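Local coordinates for protein ferredoxin component of dioxygenase (Sphingobium yanoikuyae, PDB 2I7F) that carries a Rieske-type [2Fe-2S] cluster and probably passes electrons to the terminal oxygenase of a biphenyl 2,3-dioxygenase system, at residues A28-N33 and F39-L44; A50-G55 and T60-P65; S70-I73 and A78-F81; K88-T93 and V99-P104. All blocks are in the same frame, centred on the assembly; numbering follows the deposited sequence.

Overall arrangement
Along the chain the four contacts follow one another in series, each joining two segments only a few residues apart. Interactions 1 and 4 are hairpins of the same six-stranded antiparallel sheet, where strands 37-42 and 89-95 lie side by side; their centres are about 10 Å apart. Interactions 2 and 3 belong to the cluster-binding part, meet through the neighbouring strands 61-63 and 70-72, and have centres about 9 Å apart. Asn43 and Leu52, joined by a probable backbone hydrogen bond, connect interaction 1 to interaction 2. Interactions 2 and 4, with centres about 19 Å apart, lie on opposite sides of the chain's centre, with the cluster site in the part that holds interactions 2 and 3, apart from interaction 4.

Interaction 1: A28-N33 and F39-L44; sequences ALAVYN and FVTDNL
The first torsions of Tyr32 and Thr41 bring their hydroxyls together: Tyr32 CG lies anti to the carbonyl carbon (chi1 -42°), which carries the ring along the sheet toward Thr41, and Thr41 holds OG1 between its own backbone N and carbonyl carbon (chi1 79°). The hydroxyl Tyr32 OH donates to Thr41 OG1 at 2.7 Å, with OG1 at the ring's edge and in its plane, and the two side chains cross at about a right angle. Thr41 CG2 rests against Tyr32 CE1 (3.6 Å). In turn Thr41 OG1 donates to Asp42 O at 2.7 Å, approaching from above the carbonyl plane.

Alongside this pair of bonds, strands 29-33 and 39-42 run antiparallel, their axes 156° apart. Ala30 pairs with Thr41 and Tyr32 with Phe39 through backbone bonds in both directions, such as Ala30 N to Thr41 O at 2.8 Å. On the other face Val31 and Val40 stand next to each other, with their CG2 atoms 4.2 Å apart. Past the strand end, Asn43 N donates to Ala28 O (2.9 Å), and a water bridges that same oxygen to Leu44 N.

With hydroxyl and carbonyl linked in sequence, Thr41 OG1 both accepts and donates; this fixes its rotation and gives the hydroxyl of the buried Tyr32 a defined partner where the chain leaves the hairpin for the cluster-binding loop.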
loop_
_atom_site.group_PDB
_atom_site.type_symbol
_atom_site.label_atom_id
_atom_site.label_comp_id
_atom_site.label_asym_id
_atom_site.label_seq_id
_atom_site.Cartn_x
_atom_site.Cartn_y
_atom_site.Cartn_z
ATOM N N ALA A 28 -2.661 9.551 -2.426
ATOM C CA ALA A 28 -2.109 8.485 -3.253
ATOM C C ALA A 28 -2.157 7.188 -2.443
ATOM O O ALA A 28 -1.844 7.206 -1.244
ATOM C CB ALA A 28 -0.681 8.798 -3.696
ATOM N N LEU A 29 -2.543 6.081 -3.096
ATOM C CA LEU A 29 -2.718 4.766 -2.459
ATOM C C LEU A 29 -1.816 3.732 -3.099
ATOM O O LEU A 29 -1.459 3.869 -4.244
ATOM C CB LEU A 29 -4.156 4.294 -2.573
ATOM C CG LEU A 29 -5.262 5.149 -1.906
ATOM C CD1 LEU A 29 -6.610 4.611 -2.372
ATOM C CD2 LEU A 29 -5.148 5.158 -0.401
ATOM N N ALA A 30 -1.417 2.738 -2.311
ATOM C CA ALA A 30 -0.555 1.666 -2.732
ATOM C C ALA A 30 -1.337 0.406 -2.482
ATOM O O ALA A 30 -1.848 0.206 -1.412
ATOM C CB ALA A 30 0.713 1.654 -1.959
ATOM N N VAL A 31 -1.392 -0.463 -3.483
ATOM C CA VAL A 31 -2.049 -1.760 -3.362
ATOM C C VAL A 31 -1.023 -2.900 -3.506
ATOM O O VAL A 31 -0.215 -2.914 -4.437
ATOM C CB VAL A 31 -3.160 -1.900 -4.423
ATOM C CG1 VAL A 31 -3.980 -3.184 -4.192
ATOM C CG2 VAL A 31 -4.046 -0.679 -4.404
ATOM N N TYR A 32 -1.074 -3.852 -2.562
ATOM C CA TYR A 32 -0.136 -4.942 -2.471
ATOM C C TYR A 32 -0.820 -6.294 -2.435
ATOM O O TYR A 32 -1.930 -6.431 -1.925
ATOM C CB TYR A 32 0.706 -4.857 -1.213
ATOM C CG TYR A 32 1.222 -3.514 -0.832
ATOM C CD1 TYR A 32 0.382 -2.592 -0.216
ATOM C CD2 TYR A 32 2.558 -3.171 -0.994
ATOM C CE1 TYR A 32 0.828 -1.399 0.196
ATOM C CE2 TYR A 32 3.023 -1.903 -0.558
ATOM C CZ TYR A 32 2.155 -1.042 0.041
ATOM O OH TYR A 32 2.550 0.228 0.487
ATOM N N ASN A 33 -0.088 -7.294 -2.925
ATOM C CA ASN A 33 -0.436 -8.685 -2.801
ATOM C C ASN A 33 0.716 -9.329 -2.018
ATOM O O ASN A 33 1.857 -9.343 -2.494
ATOM C CB ASN A 33 -0.608 -9.285 -4.200
ATOM C CG ASN A 33 -0.656 -10.828 -4.236
ATOM O OD1 ASN A 33 -0.485 -11.517 -3.239
ATOM N ND2 ASN A 33 -0.857 -11.356 -5.431
ATOM N N PHE A 39 -3.626 -5.911 0.448
ATOM C CA PHE A 39 -3.528 -4.888 1.473
ATOM C C PHE A 39 -3.429 -3.566 0.746
ATOM O O PHE A 39 -2.983 -3.522 -0.414
ATOM C CB PHE A 39 -2.305 -5.158 2.390
ATOM C CG PHE A 39 -2.372 -6.500 3.085
ATOM C CD1 PHE A 39 -1.907 -7.663 2.456
ATOM C CD2 PHE A 39 -3.028 -6.630 4.321
ATOM C CE1 PHE A 39 -2.027 -8.885 3.067
ATOM C CE2 PHE A 39 -3.156 -7.852 4.932
ATOM C CZ PHE A 39 -2.651 -8.995 4.312
ATOM N N VAL A 40 -3.891 -2.505 1.406
ATOM C CA VAL A 40 -3.899 -1.146 0.867
ATOM C C VAL A 40 -3.356 -0.191 1.960
ATOM O O VAL A 40 -3.822 -0.226 3.119
ATOM C CB VAL A 40 -5.323 -0.701 0.370
ATOM C CG1 VAL A 40 -5.347 0.796 -0.120
ATOM C CG2 VAL A 40 -5.809 -1.647 -0.758
ATOM N N THR A 41 -2.358 0.601 1.568
ATOM C CA THR A 41 -1.762 1.651 2.395
ATOM C C THR A 41 -1.735 2.974 1.624
ATOM O O THR A 41 -1.835 2.974 0.415
ATOM C CB THR A 41 -0.300 1.305 2.876
ATOM O OG1 THR A 41 0.673 1.531 1.830
ATOM C CG2 THR A 41 -0.187 -0.120 3.401
ATOM N N ASP A 42 -1.605 4.102 2.316
ATOM C CA ASP A 42 -1.095 5.302 1.659
ATOM C C ASP A 42 0.222 5.015 0.900
ATOM O O ASP A 42 1.013 4.175 1.290
ATOM C CB ASP A 42 -0.887 6.436 2.652
ATOM C CG ASP A 42 -2.188 7.121 3.040
ATOM O OD1 ASP A 42 -3.242 6.789 2.458
ATOM O OD2 ASP A 42 -2.156 7.987 3.939
ATOM N N ASN A 43 0.417 5.675 -0.225
ATOM C CA ASN A 43 1.636 5.482 -1.025
ATOM C C ASN A 43 2.793 6.431 -0.611
ATOM O O ASN A 43 3.973 6.056 -0.707
ATOM C CB ASN A 43 1.280 5.682 -2.501
ATOM C CG ASN A 43 2.178 4.977 -3.438
ATOM O OD1 ASN A 43 2.064 5.143 -4.679
ATOM N ND2 ASN A 43 3.083 4.173 -2.903
ATOM N N LEU A 44 2.469 7.653 -0.181
ATOM C CA LEU A 44 3.494 8.599 0.221
ATOM C C LEU A 44 4.160 8.105 1.531
ATOM O O LEU A 44 3.509 7.999 2.570
ATOM C CB LEU A 44 2.925 10.045 0.413
ATOM C CG LEU A 44 3.963 11.189 0.492
ATOM C CD1 LEU A 44 4.651 11.419 -0.886
ATOM C CD2 LEU A 44 3.358 12.489 1.026
HETATM O O HOH W 1 -0.381 9.094 -0.019
#

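Interaction 2: A50-G55 and T60-P65; sequences AMLTDG and TIIECP. With FES (Fe2/s2 (inorganic) cluster), chain D.
Ala50 turns its methyl toward segment 60-65, where CB lies 3.7 Å from Cys64 SG and also touches the ring of Pro65 at CG. Met51 contributes through its backbone: its carbonyl oxygen faces Pro65 CD at 3.5 Å while its side chain leads away. Leu52 opens a short 3-10 segment and makes the widest contact. Its CG is anti to the carbonyl carbon (chi1 -64°), and the branches divide the work: CD2 reaches Cys64 CB at 4.0 Å, CD1 leans on Ile62 CG2, and CB meets Ile62 CG1. The leucine and isoleucine cross at a slant, and Ile62 CD1 ends 3.5 Å from Leu52 O. Leu52 also rests on Tyr32 and Phe71, so it fills the space between the larger sheet and the strands next to the cluster.

Asp54 lays its backbone carbonyl near Pro65 CB, and its N closes the turn onto Met51 O. Gly55, whose N bonds back to Leu52 O (2.9 Å), brings its bare alpha carbon within 3.1 Å of Glu63 O in a CA-H...O contact, a proximity allowed by having no side chain on that side.

Beside this apolar packing, Cys64 SG, anti to its backbone N, binds FE2 of the [2Fe-2S] cluster at 2.2 Å; Cys45 supplies the other cysteine sulfur to this iron, as in Rieske proteins generally. Ala50 covers the sulfur and Leu52 the CA and CB of Cys64, so the ligand has carbon neighbours from two directions, consistent with a less polar environment for the thiolate.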
loop_
_atom_site.group_PDB
_atom_site.type_symbol
_atom_site.label_atom_id
_atom_site.label_comp_id
_atom_site.label_asym_id
_atom_site.label_seq_id
_atom_site.Cartn_x
_atom_site.Cartn_y
_atom_site.Cartn_z
ATOM N N ALA A 50 8.657 10.218 -1.332
ATOM C CA ALA A 50 8.849 9.037 -2.148
ATOM C C ALA A 50 7.550 8.254 -2.094
ATOM O O ALA A 50 6.784 8.390 -1.133
ATOM C CB ALA A 50 9.979 8.199 -1.627
ATOM N N MET A 51 7.302 7.463 -3.130
ATOM C CA MET A 51 6.146 6.555 -3.175
ATOM C C MET A 51 6.587 5.148 -2.869
ATOM O O MET A 51 7.535 4.646 -3.484
ATOM C CB MET A 51 5.451 6.573 -4.537
ATOM C CG MET A 51 4.676 7.894 -4.861
ATOM S SD MET A 51 3.483 8.406 -3.621
ATOM C CE MET A 51 2.918 9.941 -4.275
ATOM N N LEU A 52 5.872 4.498 -1.957
ATOM C CA LEU A 52 6.216 3.147 -1.568
ATOM C C LEU A 52 6.106 2.129 -2.717
ATOM O O LEU A 52 6.890 1.197 -2.779
ATOM C CB LEU A 52 5.414 2.707 -0.363
ATOM C CG LEU A 52 5.647 3.470 0.919
ATOM C CD1 LEU A 52 4.636 2.933 1.910
ATOM C CD2 LEU A 52 7.136 3.295 1.413
ATOM N N THR A 53 5.205 2.364 -3.672
ATOM C CA THR A 53 5.057 1.466 -4.837
ATOM C C THR A 53 6.309 1.499 -5.737
ATOM O O THR A 53 6.506 0.563 -6.519
ATOM C CB THR A 53 3.820 1.806 -5.689
ATOM O OG1 THR A 53 3.933 3.165 -6.128
ATOM C CG2 THR A 53 2.532 1.569 -4.911
ATOM N N ASP A 54 7.152 2.535 -5.603
ATOM C CA ASP A 54 8.480 2.595 -6.261
ATOM C C ASP A 54 9.619 1.938 -5.447
ATOM O O ASP A 54 10.797 1.983 -5.840
ATOM C CB ASP A 54 8.906 4.050 -6.558
ATOM C CG ASP A 54 8.041 4.730 -7.609
ATOM O OD1 ASP A 54 7.508 4.036 -8.485
ATOM O OD2 ASP A 54 7.889 5.959 -7.538
ATOM N N GLY A 55 9.312 1.397 -4.284
ATOM C CA GLY A 55 10.320 0.673 -3.502
ATOM C C GLY A 55 10.229 -0.802 -3.750
ATOM O O GLY A 55 9.926 -1.248 -4.864
ATOM N N THR A 60 5.817 -9.238 3.552
ATOM C CA THR A 60 4.964 -8.238 4.219
ATOM C C THR A 60 5.690 -6.919 4.443
ATOM O O THR A 60 5.111 -6.006 4.995
ATOM C CB THR A 60 4.452 -8.714 5.616
ATOM O OG1 THR A 60 5.577 -9.120 6.405
ATOM C CG2 THR A 60 3.528 -9.854 5.500
ATOM N N ILE A 61 6.946 -6.793 4.031
ATOM C CA ILE A 61 7.650 -5.535 4.220
ATOM C C ILE A 61 7.667 -4.771 2.885
ATOM O O ILE A 61 7.920 -5.342 1.832
ATOM C CB ILE A 61 9.072 -5.766 4.787
ATOM C CG1 ILE A 61 9.034 -6.426 6.186
ATOM C CG2 ILE A 61 9.881 -4.496 4.804
ATOM C CD1 ILE A 61 8.195 -5.703 7.224
ATOM N N ILE A 62 7.338 -3.482 2.921
ATOM C CA ILE A 62 7.644 -2.609 1.787
ATOM C C ILE A 62 8.776 -1.676 2.213
ATOM O O ILE A 62 8.705 -1.026 3.261
ATOM C CB ILE A 62 6.379 -1.853 1.265
ATOM C CG1 ILE A 62 6.662 -1.099 -0.066
ATOM C CG2 ILE A 62 5.764 -0.936 2.386
ATOM C CD1 ILE A 62 7.082 -1.964 -1.216
ATOM N N GLU A 63 9.841 -1.639 1.414
ATOM C CA GLU A 63 10.947 -0.721 1.666
ATOM C C GLU A 63 10.847 0.524 0.769
ATOM O O GLU A 63 10.615 0.424 -0.443
ATOM C CB GLU A 63 12.291 -1.425 1.455
ATOM C CG GLU A 63 13.516 -0.572 1.927
ATOM C CD GLU A 63 14.816 -1.352 1.805
ATOM O OE1 GLU A 63 14.708 -2.587 1.653
ATOM O OE2 GLU A 63 15.931 -0.759 1.881
ATOM N N CYS A 64 11.011 1.692 1.378
ATOM C CA CYS A 64 10.977 2.941 0.668
ATOM C C CYS A 64 12.160 3.021 -0.309
ATOM O O CYS A 64 13.252 2.484 -0.014
ATOM C CB CYS A 64 11.032 4.094 1.677
ATOM S SG CYS A 64 10.920 5.745 0.948
ATOM N N PRO A 65 11.956 3.668 -1.491
ATOM C CA PRO A 65 13.076 3.895 -2.394
ATOM C C PRO A 65 14.220 4.787 -1.868
ATOM O O PRO A 65 15.297 4.819 -2.464
ATOM C CB PRO A 65 12.403 4.505 -3.643
ATOM C CG PRO A 65 11.141 5.000 -3.232
ATOM C CD PRO A 65 10.685 4.157 -2.065
HETATM FE FE1 FES D . 12.878 8.537 3.846
HETATM FE FE2 FES D . 10.833 7.008 2.794
HETATM S S1 FES D . 12.329 6.486 4.347
HETATM S S2 FES D . 11.409 9.124 2.295
#

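Interaction 3: S70-I73 and A78-F81; sequences SFDI and AKAF
Asp72 and Lys79 run alongside each other. The lysine, whose chain bends at chi2 and again at chi4, curls back so that NZ reaches Asp72 OD2 at 2.8 Å. This salt bridge uses the anti lone pair of OD2, the one facing away from the other carboxylate oxygen. That second oxygen, OD1, accepts from Thr75 N in the turn that follows, so the carboxylate is gripped at both ends and its rotation is restricted.

Ser70 is set differently. Its OG sits between the backbone N and the carbonyl carbon (chi1 80°) and so faces segment 78-81, accepting from Ala80 N at 2.9 Å with the methyl of Ala80 close alongside, CB being 3.2 Å from OG. Its carbonyl oxygen accepts from Lys79 N at 2.8 Å, with the donor tilted from the carbonyl plane, whereas Ser70 N reaches Ala80 O only in a weak bond. Lys79 and Ala80 therefore both face Ser70, which makes a classic beta bulge at the edge of the small three-stranded sheet, on the side of strand 70-72 away from strand 61-63.

Phe71 leaves its backbone away from segment 78-81, but its ring comes back to it: CD1 lies obliquely 3.7 Å from Ala78 CA, and CE1 meets Ala78 CB at 4.0 Å. The side chain also packs on Leu52, Ile62, Thr46, Cys83 and Ile87, and is about 6 Å from the cluster.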
loop_
_atom_site.group_PDB
_atom_site.type_symbol
_atom_site.label_atom_id
_atom_site.label_comp_id
_atom_site.label_asym_id
_atom_site.label_seq_id
_atom_site.Cartn_x
_atom_site.Cartn_y
_atom_site.Cartn_z
ATOM N N SER A 70 11.403 1.378 5.984
ATOM C CA SER A 70 10.451 0.329 5.666
ATOM C C SER A 70 9.238 0.374 6.579
ATOM O O SER A 70 9.304 0.921 7.702
ATOM C CB SER A 70 11.120 -1.050 5.750
ATOM O OG SER A 70 11.213 -1.506 7.088
ATOM N N PHE A 71 8.149 -0.210 6.070
ATOM C CA PHE A 71 6.899 -0.440 6.773
ATOM C C PHE A 71 6.412 -1.861 6.643
ATOM O O PHE A 71 6.720 -2.577 5.681
ATOM C CB PHE A 71 5.756 0.443 6.226
ATOM C CG PHE A 71 6.044 1.895 6.276
ATOM C CD1 PHE A 71 5.694 2.656 7.390
ATOM C CD2 PHE A 71 6.691 2.509 5.201
ATOM C CE1 PHE A 71 6.006 3.988 7.449
ATOM C CE2 PHE A 71 6.975 3.847 5.248
ATOM C CZ PHE A 71 6.624 4.588 6.360
ATOM N N ASP A 72 5.601 -2.258 7.612
ATOM C CA ASP A 72 4.856 -3.518 7.536
ATOM C C ASP A 72 3.565 -3.263 6.737
ATOM O O ASP A 72 2.688 -2.510 7.173
ATOM C CB ASP A 72 4.556 -4.040 8.956
ATOM C CG ASP A 72 3.974 -5.415 8.950
ATOM O OD1 ASP A 72 3.079 -5.664 8.123
ATOM O OD2 ASP A 72 4.383 -6.252 9.788
ATOM N N ILE A 73 3.458 -3.889 5.565
ATOM C CA ILE A 73 2.311 -3.680 4.665
ATOM C C ILE A 73 0.969 -3.968 5.341
ATOM O O ILE A 73 -0.003 -3.216 5.173
ATOM C CB ILE A 73 2.390 -4.577 3.400
ATOM C CG1 ILE A 73 3.548 -4.116 2.488
ATOM C CG2 ILE A 73 0.989 -4.561 2.653
ATOM C CD1 ILE A 73 4.232 -5.207 1.660
ATOM N N ALA A 78 5.802 1.351 11.231
ATOM C CA ALA A 78 7.092 1.816 10.727
ATOM C C ALA A 78 8.151 0.882 11.291
ATOM O O ALA A 78 8.228 0.678 12.498
ATOM C CB ALA A 78 7.358 3.251 11.139
ATOM N N LYS A 79 8.962 0.289 10.422
ATOM C CA LYS A 79 9.872 -0.744 10.856
ATOM C C LYS A 79 11.311 -0.253 10.789
ATOM O O LYS A 79 11.851 0.134 11.806
ATOM C CB LYS A 79 9.622 -2.056 10.090
ATOM C CG LYS A 79 8.252 -2.764 10.437
ATOM C CD LYS A 79 8.364 -3.876 11.498
ATOM C CE LYS A 79 6.993 -4.345 12.099
ATOM N NZ LYS A 79 6.406 -5.684 11.619
ATOM N N ALA A 80 11.929 -0.234 9.611
ATOM C CA ALA A 80 13.313 0.202 9.482
ATOM C C ALA A 80 13.410 1.718 9.536
ATOM O O ALA A 80 12.688 2.424 8.864
ATOM C CB ALA A 80 13.939 -0.320 8.208
ATOM N N PHE A 81 14.306 2.190 10.386
ATOM C CA PHE A 81 14.690 3.600 10.441
ATOM C C PHE A 81 15.110 4.043 9.030
ATOM O O PHE A 81 15.796 3.304 8.341
ATOM C CB PHE A 81 15.848 3.757 11.463
ATOM C CG PHE A 81 16.330 5.170 11.636
ATOM C CD1 PHE A 81 15.722 6.020 12.569
ATOM C CD2 PHE A 81 17.377 5.655 10.863
ATOM C CE1 PHE A 81 16.136 7.335 12.711
ATOM C CE2 PHE A 81 17.817 6.968 11.012
ATOM C CZ PHE A 81 17.197 7.808 11.939
#

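Interaction 4: K88-T93 and V99-P104; sequences KTYPVT and VCIDQP
Apolar contacts come first between Tyr90 and Ile101, whose side chains cross at a slant. Ile101 has CG1 between its backbone N and carbonyl carbon (chi1 62°), which, with chi2 extended, brings CD1 obliquely to the Tyr90 ring in an off-centre CH-pi contact, 4.2 Å from the ring centroid and 29° off its normal. The other branch, Ile101 CG2, presses on Tyr90 CB at 3.6 Å. Farther along, Val92 CG1 meets Val99 CG1 at 3.7 Å.

Backbone hydrogen bonds concentrate at one pair. Thr93 N donates to Cys100 O (3.0 Å), and Cys100 N returns a bond to Thr93 O at 2.8 Å. Next to them Val92 CA points a C-H at Cys100 O, 3.3 Å away.

Water takes over where the strands part. One molecule bridges Pro91 O and Asp102 N; a second donates to Pro91 O and to Asp102 OD1 and accepts from Thr93 OG1, linking both segments at their diverging end.

Two polar ends have partners on flanking strands: Tyr90 OH bonds to Asp42 of the neighbouring strand 37-42, and Asp102 OD1 forms a salt bridge with Lys4 on strand 4-9. Tyr90 also packs on Leu29 and Val40.

Strands 89-95 and 98-102 thus form an antiparallel hairpin in the six-stranded sheet of this Rieske fold, between strand 37-42 and strand 4-9 and away from the cluster.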
loop_
_atom_site.group_PDB
_atom_site.type_symbol
_atom_site.label_atom_id
_atom_site.label_comp_id
_atom_site.label_asym_id
_atom_site.label_seq_id
_atom_site.Cartn_x
_atom_site.Cartn_y
_atom_site.Cartn_z
ATOM N N LYS A 88 -0.631 4.887 6.948
ATOM C CA LYS A 88 -2.061 4.628 7.022
ATOM C C LYS A 88 -2.385 3.388 6.203
ATOM O O LYS A 88 -1.942 3.278 5.075
ATOM C CB LYS A 88 -2.848 5.808 6.476
ATOM C CG LYS A 88 -4.362 5.615 6.346
ATOM C CD LYS A 88 -5.039 5.864 7.628
ATOM C CE LYS A 88 -6.538 5.947 7.448
ATOM N NZ LYS A 88 -7.131 5.812 8.795
ATOM N N THR A 89 -3.157 2.489 6.815
ATOM C CA THR A 89 -3.725 1.307 6.175
ATOM C C THR A 89 -5.246 1.462 6.026
ATOM O O THR A 89 -5.871 2.310 6.660
ATOM C CB THR A 89 -3.384 -0.017 6.971
ATOM O OG1 THR A 89 -4.117 -0.063 8.214
ATOM C CG2 THR A 89 -1.886 -0.157 7.247
ATOM N N TYR A 90 -5.822 0.663 5.138
ATOM C CA TYR A 90 -7.245 0.673 4.851
ATOM C C TYR A 90 -7.751 -0.766 4.839
ATOM O O TYR A 90 -7.076 -1.641 4.298
ATOM C CB TYR A 90 -7.534 1.352 3.470
ATOM C CG TYR A 90 -7.061 2.807 3.389
ATOM C CD1 TYR A 90 -5.762 3.115 3.031
ATOM C CD2 TYR A 90 -7.903 3.844 3.687
ATOM C CE1 TYR A 90 -5.320 4.403 2.953
ATOM C CE2 TYR A 90 -7.455 5.156 3.634
ATOM C CZ TYR A 90 -6.166 5.428 3.267
ATOM O OH TYR A 90 -5.791 6.749 3.195
ATOM N N PRO A 91 -8.900 -1.021 5.457
ATOM C CA PRO A 91 -9.603 -2.286 5.355
ATOM C C PRO A 91 -10.111 -2.477 3.935
ATOM O O PRO A 91 -10.740 -1.554 3.377
ATOM C CB PRO A 91 -10.766 -2.141 6.372
ATOM C CG PRO A 91 -10.403 -1.017 7.219
ATOM C CD PRO A 91 -9.653 -0.083 6.320
ATOM N N VAL A 92 -9.839 -3.669 3.392
ATOM C CA VAL A 92 -10.039 -4.035 2.002
ATOM C C VAL A 92 -11.227 -5.039 1.899
ATOM O O VAL A 92 -11.395 -5.957 2.721
ATOM C CB VAL A 92 -8.710 -4.574 1.355
ATOM C CG1 VAL A 92 -8.854 -4.830 -0.123
ATOM C CG2 VAL A 92 -7.557 -3.589 1.601
ATOM N N THR A 93 -12.079 -4.779 0.917
ATOM C CA THR A 93 -13.087 -5.708 0.441
ATOM C C THR A 93 -12.810 -5.967 -1.058
ATOM O O THR A 93 -12.389 -5.075 -1.744
ATOM C CB THR A 93 -14.478 -5.105 0.659
ATOM O OG1 THR A 93 -14.593 -4.681 2.035
ATOM C CG2 THR A 93 -15.616 -6.112 0.360
ATOM N N VAL A 99 -10.408 -4.604 -6.135
ATOM C CA VAL A 99 -9.889 -4.160 -4.844
ATOM C C VAL A 99 -10.605 -2.879 -4.430
ATOM O O VAL A 99 -10.513 -1.861 -5.126
ATOM C CB VAL A 99 -8.361 -3.886 -4.849
ATOM C CG1 VAL A 99 -7.930 -3.460 -3.482
ATOM C CG2 VAL A 99 -7.585 -5.148 -5.243
ATOM N N CYS A 100 -11.351 -2.944 -3.314
ATOM C CA CYS A 100 -12.044 -1.786 -2.792
ATOM C C CYS A 100 -11.676 -1.466 -1.362
ATOM O O CYS A 100 -11.284 -2.339 -0.589
ATOM C CB CYS A 100 -13.576 -1.960 -2.859
ATOM S SG CYS A 100 -14.295 -2.366 -4.420
ATOM N N ILE A 101 -11.867 -0.188 -1.028
ATOM C CA ILE A 101 -11.806 0.338 0.333
ATOM C C ILE A 101 -13.078 1.179 0.568
ATOM O O ILE A 101 -13.787 1.515 -0.362
ATOM C CB ILE A 101 -10.514 1.155 0.625
ATOM C CG1 ILE A 101 -10.393 2.413 -0.266
ATOM C CG2 ILE A 101 -9.279 0.223 0.538
ATOM C CD1 ILE A 101 -9.433 3.509 0.281
ATOM N N ASP A 102 -13.362 1.480 1.816
ATOM C CA ASP A 102 -14.531 2.255 2.158
ATOM C C ASP A 102 -14.230 3.688 1.818
ATOM O O ASP A 102 -13.093 4.120 1.945
ATOM C CB ASP A 102 -14.860 2.134 3.656
ATOM C CG ASP A 102 -15.292 0.709 4.074
ATOM O OD1 ASP A 102 -15.667 -0.124 3.222
ATOM O OD2 ASP A 102 -15.260 0.416 5.300
ATOM N N GLN A 103 -15.236 4.420 1.362
ATOM C CA GLN A 103 -15.137 5.884 1.279
ATOM C C GLN A 103 -14.987 6.396 2.736
ATOM O O GLN A 103 -15.805 6.059 3.588
ATOM C CB GLN A 103 -16.401 6.440 0.624
ATOM C CG GLN A 103 -16.190 7.286 -0.645
ATOM C CD GLN A 103 -17.465 7.361 -1.511
ATOM O OE1 GLN A 103 -18.084 6.338 -1.868
ATOM N NE2 GLN A 103 -17.864 8.569 -1.830
ATOM N N PRO A 104 -13.918 7.134 3.059
ATOM C CA PRO A 104 -13.736 7.481 4.477
ATOM C C PRO A 104 -14.167 8.918 4.775
ATOM O O PRO A 104 -15.261 9.324 4.382
ATOM C CB PRO A 104 -12.217 7.326 4.675
ATOM C CG PRO A 104 -11.609 7.613 3.244
ATOM C CD PRO A 104 -12.809 7.670 2.248
HETATM O O HOH W 2 -11.826 0.668 3.940
HETATM O O HOH W 3 -13.622 -2.122 2.662
#